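Local coordinates for putative nudix hydrolase family member (Chromobacterium violaceum, PDB 3F13), which probably acts as a magnesium-dependent hydrolase of the Nudix family, though its substrate is not established, at residues 68-74 with 85-91; 73-77 with 122-127. One frame throughout, in Å; residues are numbered along the deposited sequence.

Both contacts start from strand 70-78, and their centres lie about 12 Å apart. Contact 1 pairs its first half with strand 82-90, the next strand in the chain, and so forms a beta hairpin within the mixed sheet. Contact 2 takes up the second half of the same strand and sets it against helix 118-132, which follows later in the chain. Y73 and L74 belong to both. The two also touch directly: K85 makes a salt bridge to D76, and V86 packs on I123. Together they show strand 70-78 pairing within the sheet and packing against a helix, consistent with the alpha-beta-alpha sandwich of Nudix domains.

Contact 1. Residues 68-74 with 85-91; sequences INSMLYL and KVYLCIA
Y73 and Y87 meet as a non-hydrogen-bonded pair of the antiparallel hairpin formed by strands 70-78 and 82-90. The edge of the Y73 ring points at the face of Y87 in an offset edge-to-face (T-shaped) pair, with centroids 6.0 Å apart and planes at 65°. Y73 can be followed outward. Its CB lies 3.9 Å from Y87 CE1. CD1 passes near V86 O. CE1 runs against the aliphatic chain of K85, 3.8 Å from K85 CG. At the tip, OH and K85 NZ both turn to D76, by a hydrogen bond and a salt bridge. The Y73 ring reaches K85 because CG is anti to the backbone N (chi1 165°).

M71 lies beside Y87 and points the same way. Its bent end brings CE obliquely to the Y87 ring, an off-centre CH-pi contact 4.3 Å from the centroid, with SD farther off in an oblique Met-aromatic contact. M71, Y73, Y87 and C89 share one face of the sheet, where Y87 also touches helix 52-64.

S70, L72, L88 and I90 point to the other face. L74 CD1 sits 4.0 Å from L88 CB, and I90 packs on S70 CB. Helix 136-157 covers L72 and I90.

Backbone bonds include L72 N to L88 O (2.8 Å), L88 N to L72 O, I90 N to S70 O and L74 N to V86 O (2.8 Å). S70 OG and the backbone N of Y73 also bond to Y73 and S70 of the second subunit. The chemistry implies a largely apolar hairpin that also serves the dimer interface, with the polar ends of Y73 and K85 gathered at D76.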
loop_
_atom_site.group_PDB
_atom_site.type_symbol
_atom_site.label_atom_id
_atom_site.label_comp_id
_atom_site.label_asym_id
_atom_site.label_seq_id
_atom_site.Cartn_x
_atom_site.Cartn_y
_atom_site.Cartn_z
ATOM N N ILE B 68 -7.375 -0.153 -4.414
ATOM C CA ILE B 68 -5.922 -0.075 -4.296
ATOM C C ILE B 68 -5.301 -1.328 -3.634
ATOM O O ILE B 68 -5.712 -1.668 -2.532
ATOM C CB ILE B 68 -5.566 1.169 -3.463
ATOM C CG1 ILE B 68 -5.975 2.440 -4.247
ATOM C CG2 ILE B 68 -4.073 1.154 -3.117
ATOM C CD1 ILE B 68 -6.028 3.642 -3.393
ATOM N N ASN B 69 -4.318 -1.979 -4.299
ATOM C CA ASN B 69 -3.518 -3.180 -3.878
ATOM C C ASN B 69 -2.117 -2.865 -3.352
ATOM O O ASN B 69 -1.465 -3.660 -2.632
ATOM C CB ASN B 69 -3.374 -4.241 -5.034
ATOM C CG ASN B 69 -2.773 -3.689 -6.403
ATOM O OD1 ASN B 69 -1.557 -3.850 -6.743
ATOM N ND2 ASN B 69 -3.675 -3.182 -7.252
ATOM N N SER B 70 -1.603 -1.744 -3.832
ATOM C CA SER B 70 -0.227 -1.302 -3.579
ATOM C C SER B 70 -0.184 0.223 -3.525
ATOM O O SER B 70 -0.850 0.924 -4.329
ATOM C CB SER B 70 0.664 -1.795 -4.718
ATOM O OG SER B 70 0.537 -3.220 -4.847
ATOM N N MET B 71 0.594 0.729 -2.587
ATOM C CA MET B 71 0.745 2.157 -2.379
ATOM C C MET B 71 2.150 2.421 -1.869
ATOM O O MET B 71 2.724 1.624 -1.111
ATOM C CB MET B 71 -0.293 2.618 -1.312
ATOM C CG MET B 71 -0.631 1.545 -0.036
ATOM S SD MET B 71 -1.684 2.428 1.135
ATOM C CE MET B 71 -2.129 3.859 0.154
ATOM N N LEU B 72 2.688 3.576 -2.205
ATOM C CA LEU B 72 3.974 3.967 -1.676
ATOM C C LEU B 72 3.864 5.363 -1.070
ATOM O O LEU B 72 3.562 6.324 -1.786
ATOM C CB LEU B 72 5.030 3.963 -2.796
ATOM C CG LEU B 72 6.360 4.577 -2.383
ATOM C CD1 LEU B 72 6.999 3.676 -1.286
ATOM C CD2 LEU B 72 7.267 4.707 -3.592
ATOM N N TYR B 73 4.067 5.485 0.233
ATOM C CA TYR B 73 4.088 6.811 0.874
ATOM C C TYR B 73 5.217 7.672 0.294
ATOM O O TYR B 73 6.383 7.267 0.298
ATOM C CB TYR B 73 4.215 6.688 2.414
ATOM C CG TYR B 73 4.595 7.986 3.099
ATOM C CD1 TYR B 73 3.683 9.039 3.196
ATOM C CD2 TYR B 73 5.895 8.203 3.552
ATOM C CE1 TYR B 73 4.045 10.262 3.783
ATOM C CE2 TYR B 73 6.269 9.412 4.163
ATOM C CZ TYR B 73 5.320 10.438 4.259
ATOM O OH TYR B 73 5.640 11.636 4.854
ATOM N N LEU B 74 4.875 8.860 -0.236
ATOM C CA LEU B 74 5.880 9.745 -0.830
ATOM C C LEU B 74 6.312 10.862 0.129
ATOM O O LEU B 74 7.519 11.044 0.386
ATOM C CB LEU B 74 5.331 10.368 -2.118
ATOM C CG LEU B 74 4.724 9.364 -3.092
ATOM C CD1 LEU B 74 4.020 10.053 -4.286
ATOM C CD2 LEU B 74 5.861 8.407 -3.542
ATOM N N LYS B 85 -0.947 13.264 3.896
ATOM C CA LYS B 85 0.083 12.300 3.436
ATOM C C LYS B 85 -0.210 11.976 1.984
ATOM O O LYS B 85 -1.359 11.698 1.607
ATOM C CB LYS B 85 0.126 11.027 4.268
ATOM C CG LYS B 85 0.856 11.209 5.602
ATOM C CD LYS B 85 0.972 9.940 6.390
ATOM C CE LYS B 85 1.743 10.227 7.665
ATOM N NZ LYS B 85 3.135 10.728 7.402
ATOM N N VAL B 86 0.841 11.958 1.165
ATOM C CA VAL B 86 0.672 11.743 -0.260
ATOM C C VAL B 86 1.248 10.388 -0.652
ATOM O O VAL B 86 2.374 10.098 -0.264
ATOM C CB VAL B 86 1.441 12.850 -1.035
ATOM C CG1 VAL B 86 1.292 12.678 -2.573
ATOM C CG2 VAL B 86 0.892 14.214 -0.614
ATOM N N TYR B 87 0.500 9.591 -1.427
ATOM C CA TYR B 87 0.898 8.217 -1.791
ATOM C C TYR B 87 0.753 7.959 -3.288
ATOM O O TYR B 87 -0.269 8.336 -3.895
ATOM C CB TYR B 87 -0.027 7.171 -1.146
ATOM C CG TYR B 87 -0.232 7.328 0.347
ATOM C CD1 TYR B 87 0.469 6.520 1.247
ATOM C CD2 TYR B 87 -1.114 8.286 0.862
ATOM C CE1 TYR B 87 0.309 6.633 2.606
ATOM C CE2 TYR B 87 -1.300 8.395 2.267
ATOM C CZ TYR B 87 -0.545 7.583 3.123
ATOM O OH TYR B 87 -0.717 7.660 4.509
ATOM N N LEU B 88 1.701 7.237 -3.861
ATOM C CA LEU B 88 1.604 6.779 -5.252
ATOM C C LEU B 88 0.874 5.449 -5.148
ATOM O O LEU B 88 1.308 4.572 -4.389
ATOM C CB LEU B 88 2.998 6.517 -5.822
ATOM C CG LEU B 88 3.018 5.940 -7.255
ATOM C CD1 LEU B 88 2.504 6.932 -8.287
ATOM C CD2 LEU B 88 4.435 5.495 -7.652
ATOM N N CYS B 89 -0.250 5.316 -5.833
ATOM C CA CYS B 89 -1.065 4.091 -5.738
ATOM C C CYS B 89 -1.236 3.359 -7.064
ATOM O O CYS B 89 -1.387 3.988 -8.099
ATOM C CB CYS B 89 -2.457 4.436 -5.230
ATOM S SG CYS B 89 -2.495 5.451 -3.726
ATOM N N ILE B 90 -1.257 2.026 -6.997
ATOM C CA ILE B 90 -1.627 1.155 -8.093
ATOM C C ILE B 90 -2.974 0.486 -7.774
ATOM O O ILE B 90 -3.205 -0.039 -6.661
ATOM C CB ILE B 90 -0.670 -0.064 -8.204
ATOM C CG1 ILE B 90 0.783 0.313 -7.985
ATOM C CG2 ILE B 90 -0.978 -0.883 -9.468
ATOM C CD1 ILE B 90 1.706 -0.817 -8.411
ATOM N N ALA B 91 -3.852 0.512 -8.750
ATOM C CA ALA B 91 -5.017 -0.379 -8.823
ATOM C C ALA B 91 -5.124 -0.803 -10.302
ATOM O O ALA B 91 -4.533 -0.169 -11.173
ATOM C CB ALA B 91 -6.291 0.326 -8.334
#

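Contact 2. Residues 73-77 with 122-127; sequences YLFDH and AILRRY
R126 lays its guanidinium flat on the F75 ring, with centres 4.3 Å apart and planes at 18°. The two side chains run past each other in opposite directions. CG of R126 also sits over the ring face, 3.9 Å from its centroid, so both the aliphatic and the charged part of the chain cover F75. At the far end of the ring, CZ comes 3.7 Å from I123 O, near the ring plane.

The other close fit is at H77. With CG anti to the backbone N (chi1 178°), its ring extends toward the helix, where I123 CG1 lies over one face, 3.7 Å from the centroid. A122 CB reaches H77 CE1 at 3.6 Å. H77 NE2 bonds to E119, earlier in the same helix. Deeper in, Y127 CD1 packs on L74 CD1.

The polar, partly exposed side is looser. R126 NH2 gives D76 O only a weak bond, 2.9 Å long with an N-H...O angle of 122°. The D76 side chain starts away from the helix.

L74 and F75 both face V86 in a classic beta bulge. Helix 118-132 thus packs over the bulged strand, with Y127 touching L88 of strand 82-90 and also reaching helix 136-157.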
loop_
_atom_site.group_PDB
_atom_site.type_symbol
_atom_site.label_atom_id
_atom_site.label_comp_id
_atom_site.label_asym_id
_atom_site.label_seq_id
_atom_site.Cartn_x
_atom_site.Cartn_y
_atom_site.Cartn_z
ATOM N N TYR B 73 4.067 5.485 0.233
ATOM C CA TYR B 73 4.088 6.811 0.874
ATOM C C TYR B 73 5.217 7.672 0.294
ATOM O O TYR B 73 6.383 7.267 0.298
ATOM C CB TYR B 73 4.215 6.688 2.414
ATOM C CG TYR B 73 4.595 7.986 3.099
ATOM C CD1 TYR B 73 3.683 9.039 3.196
ATOM C CD2 TYR B 73 5.895 8.203 3.552
ATOM C CE1 TYR B 73 4.045 10.262 3.783
ATOM C CE2 TYR B 73 6.269 9.412 4.163
ATOM C CZ TYR B 73 5.320 10.438 4.259
ATOM O OH TYR B 73 5.640 11.636 4.854
ATOM N N LEU B 74 4.875 8.860 -0.236
ATOM C CA LEU B 74 5.880 9.745 -0.830
ATOM C C LEU B 74 6.312 10.862 0.129
ATOM O O LEU B 74 7.519 11.044 0.386
ATOM C CB LEU B 74 5.331 10.368 -2.118
ATOM C CG LEU B 74 4.724 9.364 -3.092
ATOM C CD1 LEU B 74 4.020 10.053 -4.286
ATOM C CD2 LEU B 74 5.861 8.407 -3.542
ATOM N N PHE B 75 5.352 11.620 0.664
ATOM C CA PHE B 75 5.711 12.754 1.530
ATOM C C PHE B 75 4.475 13.357 2.171
ATOM O O PHE B 75 3.325 12.996 1.798
ATOM C CB PHE B 75 6.434 13.858 0.725
ATOM C CG PHE B 75 5.721 14.268 -0.571
ATOM C CD1 PHE B 75 4.692 15.206 -0.551
ATOM C CD2 PHE B 75 6.102 13.734 -1.794
ATOM C CE1 PHE B 75 4.023 15.598 -1.753
ATOM C CE2 PHE B 75 5.456 14.112 -2.996
ATOM C CZ PHE B 75 4.385 15.036 -2.953
ATOM N N ASP B 76 4.722 14.293 3.091
ATOM C CA ASP B 76 3.653 15.032 3.752
ATOM C C ASP B 76 3.542 16.375 3.033
ATOM O O ASP B 76 4.547 16.910 2.555
ATOM C CB ASP B 76 3.988 15.294 5.222
ATOM C CG ASP B 76 4.321 14.028 5.989
ATOM O OD1 ASP B 76 3.621 12.997 5.815
ATOM O OD2 ASP B 76 5.319 14.052 6.754
ATOM N N HIS B 77 2.335 16.931 2.960
ATOM C CA HIS B 77 2.150 18.243 2.394
ATOM C C HIS B 77 1.221 18.980 3.358
ATOM O O HIS B 77 0.070 18.572 3.515
ATOM C CB HIS B 77 1.461 18.132 1.042
ATOM C CG HIS B 77 1.180 19.453 0.405
ATOM N ND1 HIS B 77 2.122 20.132 -0.331
ATOM C CD2 HIS B 77 0.068 20.222 0.397
ATOM C CE1 HIS B 77 1.602 21.266 -0.770
ATOM N NE2 HIS B 77 0.358 21.347 -0.336
ATOM N N ALA B 122 0.451 22.008 -6.271
ATOM C CA ALA B 122 1.674 22.045 -5.460
ATOM C C ALA B 122 2.168 20.621 -5.263
ATOM O O ALA B 122 3.380 20.330 -5.352
ATOM C CB ALA B 122 1.376 22.644 -4.110
ATOM N N ILE B 123 1.224 19.731 -4.977
ATOM C CA ILE B 123 1.631 18.349 -4.692
ATOM C C ILE B 123 2.209 17.690 -5.959
ATOM O O ILE B 123 3.195 16.939 -5.920
ATOM C CB ILE B 123 0.424 17.553 -4.114
ATOM C CG1 ILE B 123 0.136 17.994 -2.664
ATOM C CG2 ILE B 123 0.660 16.038 -4.272
ATOM C CD1 ILE B 123 -1.283 17.629 -2.133
ATOM N N LEU B 124 1.596 17.955 -7.108
ATOM C CA LEU B 124 2.085 17.371 -8.355
ATOM C C LEU B 124 3.460 17.884 -8.730
ATOM O O LEU B 124 4.256 17.153 -9.345
ATOM C CB LEU B 124 1.099 17.623 -9.508
ATOM C CG LEU B 124 -0.141 16.748 -9.454
ATOM C CD1 LEU B 124 -1.078 17.159 -10.581
ATOM C CD2 LEU B 124 0.293 15.271 -9.527
ATOM N N ARG B 125 3.763 19.138 -8.380
ATOM C CA ARG B 125 5.110 19.643 -8.648
ATOM C C ARG B 125 6.171 18.862 -7.855
ATOM O O ARG B 125 7.224 18.512 -8.374
ATOM C CB ARG B 125 5.222 21.141 -8.323
ATOM C CG ARG B 125 4.522 21.993 -9.324
ATOM C CD ARG B 125 5.228 23.372 -9.504
ATOM N NE ARG B 125 4.797 23.887 -10.794
ATOM C CZ ARG B 125 3.786 24.721 -10.927
ATOM N NH1 ARG B 125 3.406 25.130 -12.134
ATOM N NH2 ARG B 125 3.168 25.158 -9.841
ATOM N N ARG B 126 5.890 18.613 -6.586
ATOM C CA ARG B 126 6.820 17.915 -5.713
ATOM C C ARG B 126 6.966 16.483 -6.168
ATOM O O ARG B 126 8.054 15.927 -6.162
ATOM C CB ARG B 126 6.297 17.947 -4.285
ATOM C CG ARG B 126 7.313 17.478 -3.267
ATOM C CD ARG B 126 7.073 18.282 -1.963
ATOM N NE ARG B 126 7.613 17.593 -0.798
ATOM C CZ ARG B 126 7.110 17.717 0.425
ATOM N NH1 ARG B 126 7.659 17.058 1.424
ATOM N NH2 ARG B 126 6.039 18.474 0.631
ATOM N N TYR B 127 5.846 15.877 -6.541
ATOM C CA TYR B 127 5.866 14.510 -7.060
ATOM C C TYR B 127 6.716 14.452 -8.339
ATOM O O TYR B 127 7.476 13.519 -8.573
ATOM C CB TYR B 127 4.447 14.072 -7.413
ATOM C CG TYR B 127 4.441 12.786 -8.223
ATOM C CD1 TYR B 127 4.792 11.578 -7.625
ATOM C CD2 TYR B 127 4.097 12.769 -9.574
ATOM C CE1 TYR B 127 4.794 10.398 -8.351
ATOM C CE2 TYR B 127 4.093 11.582 -10.305
ATOM C CZ TYR B 127 4.453 10.406 -9.676
ATOM O OH TYR B 127 4.451 9.218 -10.375
#